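Local coordinates for protein ketosynthase (Streptomyces sp. MSC090213JE08, PDB 6KXD) that probably catalyses chain elongation in polyketide biosynthesis, condensing a fatty acyl-ACP with malonyl-ACP to give a 3-oxoacyl-ACP and carbon dioxide, at residues E97-T111 / I152-V166. Sequence-based numbering, arbitrary orientation.
Sequences EDDLGERQAVITVGT and IARELRMPNVEATTV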
loop_
_atom_site.group_PDB
_atom_site.type_symbol
_atom_site.label_atom_id
_atom_site.label_comp_id
_atom_site.label_asym_id
_atom_site.label_seq_id
_atom_site.Cartn_x
_atom_site.Cartn_y
_atom_site.Cartn_z
ATOM N N GLU A 97 -8.532 14.887 -19.290
ATOM C CA GLU A 97 -9.554 14.186 -18.521
ATOM C C GLU A 97 -10.486 13.425 -19.477
ATOM O O GLU A 97 -11.006 12.365 -19.115
ATOM C CB GLU A 97 -10.324 15.179 -17.654
ATOM C CG GLU A 97 -9.460 15.824 -16.593
ATOM C CD GLU A 97 -10.177 16.934 -15.861
ATOM O OE1 GLU A 97 -11.419 16.970 -15.935
ATOM O OE2 GLU A 97 -9.497 17.761 -15.234
ATOM N N ASP A 98 -10.679 13.966 -20.691
ATOM C CA ASP A 98 -11.535 13.362 -21.715
ATOM C C ASP A 98 -10.961 12.004 -22.140
ATOM O O ASP A 98 -11.699 11.023 -22.215
ATOM C CB ASP A 98 -11.721 14.292 -22.916
ATOM C CG ASP A 98 -12.422 15.602 -22.602
ATOM O OD1 ASP A 98 -13.237 15.626 -21.653
ATOM O OD2 ASP A 98 -12.153 16.594 -23.321
ATOM N N ASP A 99 -9.642 11.949 -22.378
ATOM C CA ASP A 99 -8.919 10.716 -22.816
ATOM C C ASP A 99 -8.913 9.664 -21.688
ATOM O O ASP A 99 -8.815 8.456 -21.935
ATOM C CB ASP A 99 -7.467 11.025 -23.205
ATOM C CG ASP A 99 -7.265 12.268 -24.070
ATOM O OD1 ASP A 99 -8.274 12.927 -24.444
ATOM O OD2 ASP A 99 -6.095 12.587 -24.350
ATOM N N LEU A 100 -8.964 10.147 -20.440
ATOM C CA LEU A 100 -8.791 9.323 -19.264
ATOM C C LEU A 100 -10.125 8.700 -18.842
ATOM O O LEU A 100 -10.141 7.558 -18.383
ATOM C CB LEU A 100 -8.213 10.189 -18.139
ATOM C CG LEU A 100 -6.789 10.686 -18.362
ATOM C CD1 LEU A 100 -6.471 11.858 -17.447
ATOM C CD2 LEU A 100 -5.774 9.576 -18.187
ATOM N N GLY A 101 -11.212 9.480 -18.934
ATOM C CA GLY A 101 -12.564 9.038 -18.530
ATOM C C GLY A 101 -12.960 7.760 -19.256
ATOM O O GLY A 101 -13.731 6.956 -18.729
ATOM N N GLU A 102 -12.387 7.592 -20.459
ATOM C CA GLU A 102 -12.697 6.537 -21.421
ATOM C C GLU A 102 -11.920 5.257 -21.098
ATOM O O GLU A 102 -12.275 4.187 -21.593
ATOM C CB GLU A 102 -12.328 6.969 -22.850
ATOM C CG GLU A 102 -13.431 7.696 -23.605
ATOM C CD GLU A 102 -14.812 7.081 -23.458
ATOM O OE1 GLU A 102 -15.488 7.389 -22.452
ATOM O OE2 GLU A 102 -15.197 6.280 -24.332
ATOM N N ARG A 103 -10.856 5.373 -20.298
ATOM C CA ARG A 103 -9.913 4.292 -20.147
ATOM C C ARG A 103 -10.100 3.601 -18.793
ATOM O O ARG A 103 -10.298 4.238 -17.752
ATOM C CB ARG A 103 -8.487 4.809 -20.355
ATOM C CG ARG A 103 -7.897 4.395 -21.694
ATOM C CD ARG A 103 -7.107 5.492 -22.375
ATOM N NE ARG A 103 -5.898 4.876 -22.881
ATOM C CZ ARG A 103 -4.719 5.475 -22.937
ATOM N NH1 ARG A 103 -4.653 6.785 -23.099
ATOM N NH2 ARG A 103 -3.615 4.760 -22.808
ATOM N N GLN A 104 -10.075 2.267 -18.840
ATOM C CA GLN A 104 -9.897 1.493 -17.636
ATOM C C GLN A 104 -8.434 1.689 -17.236
ATOM O O GLN A 104 -7.539 1.579 -18.052
ATOM C CB GLN A 104 -10.225 0.011 -17.821
ATOM C CG GLN A 104 -10.189 -0.728 -16.489
ATOM C CD GLN A 104 -10.393 -2.222 -16.578
ATOM O OE1 GLN A 104 -11.016 -2.724 -17.514
ATOM N NE2 GLN A 104 -9.866 -2.940 -15.592
ATOM N N ALA A 105 -8.191 1.987 -15.966
ATOM C CA ALA A 105 -6.848 2.387 -15.590
ATOM C C ALA A 105 -6.587 1.910 -14.181
ATOM O O ALA A 105 -7.530 1.645 -13.393
ATOM C CB ALA A 105 -6.722 3.887 -15.673
ATOM N N VAL A 106 -5.299 1.818 -13.878
ATOM C CA VAL A 106 -4.889 1.597 -12.556
ATOM C C VAL A 106 -4.268 2.915 -12.071
ATOM O O VAL A 106 -3.487 3.515 -12.783
ATOM C CB VAL A 106 -3.934 0.393 -12.461
ATOM C CG1 VAL A 106 -3.155 0.380 -11.154
ATOM C CG2 VAL A 106 -4.683 -0.912 -12.636
ATOM N N ILE A 107 -4.615 3.314 -10.842
ATOM C CA ILE A 107 -3.990 4.427 -10.157
ATOM C C ILE A 107 -3.446 3.873 -8.852
ATOM O O ILE A 107 -4.203 3.428 -8.040
ATOM C CB ILE A 107 -4.989 5.556 -9.892
ATOM C CG1 ILE A 107 -5.564 6.122 -11.187
ATOM C CG2 ILE A 107 -4.349 6.628 -9.017
ATOM C CD1 ILE A 107 -6.627 7.170 -10.945
ATOM N N THR A 108 -2.140 3.882 -8.715
ATOM C CA THR A 108 -1.517 3.250 -7.572
ATOM C C THR A 108 -0.451 4.218 -7.071
ATOM O O THR A 108 0.457 4.590 -7.826
ATOM C CB THR A 108 -1.087 1.828 -7.932
ATOM O OG1 THR A 108 -0.394 1.264 -6.819
ATOM C CG2 THR A 108 -0.225 1.793 -9.163
ATOM N N VAL A 109 -0.719 4.704 -5.854
ATOM C CA VAL A 109 0.047 5.678 -5.167
ATOM C C VAL A 109 0.630 5.002 -3.935
ATOM O O VAL A 109 -0.084 4.481 -3.112
ATOM C CB VAL A 109 -0.776 6.900 -4.747
ATOM C CG1 VAL A 109 0.107 7.883 -4.010
ATOM C CG2 VAL A 109 -1.425 7.573 -5.946
ATOM N N GLY A 110 1.938 5.104 -3.813
ATOM C CA GLY A 110 2.636 4.620 -2.652
ATOM C C GLY A 110 2.647 5.666 -1.565
ATOM O O GLY A 110 2.656 6.848 -1.852
ATOM N N THR A 111 2.703 5.241 -0.306
ATOM C CA THR A 111 2.876 6.164 0.785
ATOM C C THR A 111 3.492 5.471 1.994
ATOM O O THR A 111 3.293 4.271 2.193
ATOM C CB THR A 111 1.561 6.825 1.210
ATOM O OG1 THR A 111 1.955 8.004 1.907
ATOM C CG2 THR A 111 0.704 5.996 2.125
ATOM N N ILE A 152 -7.175 11.098 -6.847
ATOM C CA ILE A 152 -6.666 11.281 -8.171
ATOM C C ILE A 152 -7.776 10.939 -9.159
ATOM O O ILE A 152 -7.948 11.662 -10.141
ATOM C CB ILE A 152 -5.429 10.447 -8.463
ATOM C CG1 ILE A 152 -4.263 10.933 -7.596
ATOM C CG2 ILE A 152 -5.128 10.470 -9.952
ATOM C CD1 ILE A 152 -3.082 10.055 -7.609
ATOM N N ALA A 153 -8.460 9.819 -8.906
ATOM C CA ALA A 153 -9.504 9.405 -9.835
ATOM C C ALA A 153 -10.578 10.496 -9.850
ATOM O O ALA A 153 -11.163 10.836 -10.917
ATOM C CB ALA A 153 -10.075 8.057 -9.488
ATOM N N ARG A 154 -10.886 10.998 -8.661
ATOM C CA ARG A 154 -11.888 12.046 -8.505
ATOM C C ARG A 154 -11.495 13.282 -9.314
ATOM O O ARG A 154 -12.304 13.840 -10.063
ATOM C CB ARG A 154 -12.075 12.405 -7.032
ATOM C CG ARG A 154 -12.866 11.366 -6.263
ATOM C CD ARG A 154 -13.146 11.813 -4.853
ATOM N NE ARG A 154 -13.929 13.032 -4.818
ATOM C CZ ARG A 154 -14.019 13.817 -3.741
ATOM N NH1 ARG A 154 -13.444 13.434 -2.616
ATOM N NH2 ARG A 154 -14.687 14.957 -3.800
ATOM N N GLU A 155 -10.279 13.747 -9.112
ATOM C CA GLU A 155 -9.799 14.973 -9.778
ATOM C C GLU A 155 -9.738 14.808 -11.311
ATOM O O GLU A 155 -10.082 15.735 -12.067
ATOM C CB GLU A 155 -8.428 15.318 -9.223
ATOM C CG GLU A 155 -7.796 16.506 -9.897
ATOM C CD GLU A 155 -8.515 17.838 -9.712
ATOM O OE1 GLU A 155 -9.394 17.934 -8.833
ATOM O OE2 GLU A 155 -8.175 18.786 -10.474
ATOM N N LEU A 156 -9.315 13.634 -11.794
ATOM C CA LEU A 156 -9.155 13.446 -13.212
ATOM C C LEU A 156 -10.434 12.894 -13.866
ATOM O O LEU A 156 -10.427 12.664 -15.096
ATOM C CB LEU A 156 -7.938 12.568 -13.476
ATOM C CG LEU A 156 -6.637 13.180 -12.962
ATOM C CD1 LEU A 156 -5.478 12.251 -13.224
ATOM C CD2 LEU A 156 -6.412 14.541 -13.582
ATOM N N ARG A 157 -11.485 12.696 -13.063
ATOM C CA ARG A 157 -12.798 12.255 -13.514
ATOM C C ARG A 157 -12.709 10.878 -14.166
ATOM O O ARG A 157 -13.232 10.654 -15.250
ATOM C CB ARG A 157 -13.368 13.312 -14.469
ATOM C CG ARG A 157 -13.553 14.668 -13.803
ATOM C CD ARG A 157 -14.624 14.632 -12.744
ATOM N NE ARG A 157 -15.907 14.248 -13.310
ATOM C CZ ARG A 157 -16.959 13.846 -12.604
ATOM N NH1 ARG A 157 -16.901 13.816 -11.279
ATOM N NH2 ARG A 157 -18.054 13.451 -13.237
ATOM N N MET A 158 -12.040 9.960 -13.472
ATOM C CA MET A 158 -11.813 8.632 -13.940
ATOM C C MET A 158 -12.514 7.651 -13.013
ATOM O O MET A 158 -11.985 7.286 -11.961
ATOM C CB MET A 158 -10.327 8.323 -13.945
ATOM C CG MET A 158 -9.537 9.203 -14.858
ATOM S SD MET A 158 -7.757 9.023 -14.664
ATOM C CE MET A 158 -7.543 7.382 -15.357
ATOM N N PRO A 159 -13.734 7.190 -13.344
ATOM C CA PRO A 159 -14.452 6.273 -12.461
ATOM C C PRO A 159 -13.983 4.826 -12.628
ATOM O O PRO A 159 -14.106 4.041 -11.678
ATOM C CB PRO A 159 -15.920 6.429 -12.868
ATOM C CG PRO A 159 -15.850 6.874 -14.320
ATOM C CD PRO A 159 -14.578 7.684 -14.456
ATOM N N ASN A 160 -13.451 4.513 -13.813
ATOM C CA ASN A 160 -13.133 3.158 -14.216
ATOM C C ASN A 160 -11.679 2.853 -13.853
ATOM O O ASN A 160 -10.862 2.579 -14.699
ATOM C CB ASN A 160 -13.413 2.892 -15.702
ATOM C CG ASN A 160 -13.448 1.402 -15.989
ATOM O OD1 ASN A 160 -13.538 0.592 -15.054
ATOM N ND2 ASN A 160 -13.350 1.022 -17.260
ATOM N N VAL A 161 -11.396 2.948 -12.552
ATOM C CA VAL A 161 -10.085 2.905 -12.019
ATOM C C VAL A 161 -10.075 1.895 -10.878
ATOM O O VAL A 161 -10.995 1.878 -10.062
ATOM C CB VAL A 161 -9.753 4.327 -11.530
ATOM C CG1 VAL A 161 -8.722 4.365 -10.422
ATOM C CG2 VAL A 161 -9.345 5.163 -12.732
ATOM N N GLU A 162 -8.986 1.125 -10.826
ATOM C CA GLU A 162 -8.536 0.467 -9.618
ATOM C C GLU A 162 -7.565 1.417 -8.906
ATOM O O GLU A 162 -6.448 1.599 -9.339
ATOM C CB GLU A 162 -7.854 -0.831 -9.999
ATOM C CG GLU A 162 -7.465 -1.708 -8.828
ATOM C CD GLU A 162 -6.655 -2.898 -9.311
ATOM O OE1 GLU A 162 -6.580 -3.091 -10.546
ATOM O OE2 GLU A 162 -6.085 -3.606 -8.477
ATOM N N ALA A 163 -8.033 1.988 -7.822
ATOM C CA ALA A 163 -7.265 2.967 -7.012
ATOM C C ALA A 163 -6.719 2.270 -5.775
ATOM O O ALA A 163 -7.435 2.014 -4.856
ATOM C CB ALA A 163 -8.146 4.120 -6.613
ATOM N N THR A 164 -5.434 1.930 -5.839
ATOM C CA THR A 164 -4.793 1.167 -4.842
ATOM C C THR A 164 -3.664 2.003 -4.255
ATOM O O THR A 164 -2.698 2.367 -4.947
ATOM C CB THR A 164 -4.195 -0.118 -5.428
ATOM O OG1 THR A 164 -5.253 -0.846 -6.042
ATOM C CG2 THR A 164 -3.590 -0.988 -4.357
ATOM N N THR A 165 -3.743 2.269 -2.969
ATOM C CA THR A 165 -2.590 2.862 -2.329
ATOM C C THR A 165 -1.714 1.751 -1.757
ATOM O O THR A 165 -2.199 0.942 -1.001
ATOM C CB THR A 165 -3.004 3.758 -1.169
ATOM O OG1 THR A 165 -3.817 4.749 -1.797
ATOM C CG2 THR A 165 -1.837 4.431 -0.487
ATOM N N VAL A 166 -0.452 1.750 -2.165
ATOM C CA VAL A 166 0.492 0.780 -1.697
ATOM C C VAL A 166 1.248 1.393 -0.504
ATOM O O VAL A 166 1.905 2.428 -0.594
ATOM C CB VAL A 166 1.403 0.315 -2.834
ATOM C CG1 VAL A 166 2.435 -0.655 -2.299
ATOM C CG2 VAL A 166 0.566 -0.334 -3.950
HETATM O O HOH W 1 -12.180 5.930 -15.996
HETATM O O HOH W 2 -7.964 -3.074 -12.754
#
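Ile-107 CD1 lies between Val-161 and helix 147-156. It touches Val-161 CG1 at 3.5 Å and also meets Ile-152 CG2 and Ala-153 CB. CG1 is anti to the carbonyl carbon (chi1 -61°) and the chain runs on extended, which sets CD1 against Val-161, while CG2 packs on Ile-152. Cutting Ile-107 back to alanine is likely to open a gap between Val-161 and the helix and leave Ile-152 and Ala-153 without this packing. Val-109 CG2 and Ile-152 CD1 meet tip to tip in a tight 3.4 Å contact. Toward the other end, Met-158 bends at its last torsion (chi3 70°). Its SD rests against Leu-100 CB, and its CE reaches Ala-105 CB at 3.6 Å.

Strands 105-110 and 161-166 are parallel neighbours in the large mixed sheet of the thiolase-like fold. The linking chain, which includes helix 147-156, makes a beta-alpha-beta crossover that packs on the face bearing Ile-107 and Val-109. Strand 191-198 pairs with the other edge of 105-110. Ile-107 bonds both ways, its N to Glu-162 O and its O to Thr-164 N, each at 2.9 Å.

On the opposite face, Val-106 CG2 lies beside Glu-162 OE1 at 3.6 Å. Glu-162 OE2 hydrogen-bonds to Tyr-179, and OE1 forms a salt bridge with Arg-190 of the neighbouring subunit. A water donates a short bond to Glu-162 OE1 and takes a weak one from Gln-104 NE2. Nearby, Asn-160 ND2 packs against Gln-104 CB at 3.3 Å, their amide planes 36° apart. A second water accepts from Asn-160 N and donates to Arg-103 O. At the far edge, Glu-97 CB lies against Leu-156 O, and the Glu-97 carboxylate forms a salt bridge with Arg-87.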